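Local coordinates for DUF1902 domain-containing protein (Thermus thermophilus, PDB 1WV8) that is of unknown function, although its family is grouped with the Met repressor-like clan, and forms a small dimeric alpha/beta fold, at residues P46-L49 with E50-G53. Residues are numbered along the deposited sequence; the frame is centred on the assembly and turned at random.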
# COMPACT_ATOMS: atom_id res chain seq x y z
N PRO A 46 -7.03 -8.76 13.26
CA PRO A 46 -7.04 -8.81 14.73
C PRO A 46 -7.30 -10.25 15.17
O PRO A 46 -6.54 -10.82 15.96
CB PRO A 46 -8.19 -7.87 15.10
CG PRO A 46 -8.21 -6.89 13.94
CD PRO A 46 -8.03 -7.82 12.76
N GLU A 47 -8.37 -10.81 14.61
CA GLU A 47 -8.78 -12.19 14.89
C GLU A 47 -7.62 -13.17 14.80
O GLU A 47 -7.40 -13.96 15.72
CB GLU A 47 -9.87 -12.62 13.91
CG GLU A 47 -11.06 -11.69 13.81
CD GLU A 47 -12.10 -12.17 12.81
OE1 GLU A 47 -11.71 -12.53 11.68
OE2 GLU A 47 -13.30 -12.18 13.15
N LEU A 48 -6.88 -13.12 13.70
CA LEU A 48 -5.75 -14.02 13.49
C LEU A 48 -4.65 -13.81 14.51
O LEU A 48 -3.96 -14.75 14.89
CB LEU A 48 -5.18 -13.84 12.08
CG LEU A 48 -6.07 -14.33 10.93
CD1 LEU A 48 -5.49 -13.92 9.59
CD2 LEU A 48 -6.20 -15.84 11.01
N LEU A 49 -4.48 -12.56 14.96
CA LEU A 49 -3.45 -12.24 15.95
C LEU A 49 -3.82 -12.78 17.34
O LEU A 49 -2.95 -13.16 18.12
CB LEU A 49 -3.24 -10.73 16.02
CG LEU A 49 -2.52 -10.15 14.80
CD1 LEU A 49 -2.61 -8.63 14.83
CD2 LEU A 49 -1.07 -10.61 14.81
N GLU A 50 -5.12 -12.82 17.64
CA GLU A 50 -5.56 -13.33 18.92
C GLU A 50 -5.48 -14.85 18.90
O GLU A 50 -4.83 -15.46 19.75
CB GLU A 50 -6.99 -12.86 19.21
CG GLU A 50 -7.13 -11.34 19.11
CD GLU A 50 -8.51 -10.84 19.47
OE1 GLU A 50 -9.50 -11.43 18.99
OE2 GLU A 50 -8.61 -9.85 20.23
N GLU A 51 -6.13 -15.45 17.91
CA GLU A 51 -6.13 -16.90 17.75
C GLU A 51 -4.72 -17.46 17.86
O GLU A 51 -4.53 -18.62 18.22
CB GLU A 51 -6.73 -17.29 16.39
CG GLU A 51 -8.11 -16.72 16.13
CD GLU A 51 -8.70 -17.21 14.81
OE1 GLU A 51 -8.00 -17.15 13.78
OE2 GLU A 51 -9.87 -17.65 14.81
N ASN A 52 -3.73 -16.64 17.53
CA ASN A 52 -2.33 -17.05 17.61
C ASN A 52 -1.62 -16.27 18.71
O ASN A 52 -2.19 -15.37 19.31
CB ASN A 52 -1.65 -16.81 16.26
CG ASN A 52 -2.18 -17.70 15.16
OD1 ASN A 52 -1.87 -18.90 15.12
ND2 ASN A 52 -2.98 -17.14 14.27
N GLY A 53 -0.37 -16.64 18.98
CA GLY A 53 0.38 -15.93 20.01
C GLY A 53 0.63 -14.50 19.59
O GLY A 53 1.62 -14.21 18.90
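N52 folds its side chain back onto the last turn of helix 34-51, where its ND2 donates a hydrogen bond of 2.7 Å to L48 O. This is an asparagine side-chain to backbone bond at the C-terminal end of the helix, in which the amide donates to a carbonyl four residues back along the chain. Its geometry is favourable: the N-H points at the oxygen with an angle of 159°, ND2 lies in the plane of the L48 carbonyl, and the oxygen sits close to the plane of the N52 amide. CG of N52 stands beside its own backbone N, opposite the carbonyl carbon (chi1 -67°), which turns the amide back toward the helix; a further bond from the backbone N of N52 to the same L48 O is weak and doubtful. Replacing this asparagine by an alanine would remove the ND2 donor and would probably leave L48 O without its well-directed side-chain hydrogen bond.

Two residues earlier, E50 N reaches P46 O at 3.0 Å, meeting it nearly end-on to the carbonyl, while the CG of E50 lies 3.2 Å from the same P46 O. E51 N bonds to E47 O, although the position of that oxygen is less certain. With N52 the backbone leaves helical geometry (psi 173°) and the chain runs on through G53.

Around this end, N52 packs on P25, L48 on L27 and L49 on L56, all from loops of the same chain. P46 and L49 also pack against F72 of the second subunit, placing this face of the helix at the contact between subunits. Beside the N52 bond, the side chains of L48 and E51 cross at a slant, and L48 CD2 comes within 3.6 Å of E51 OE1.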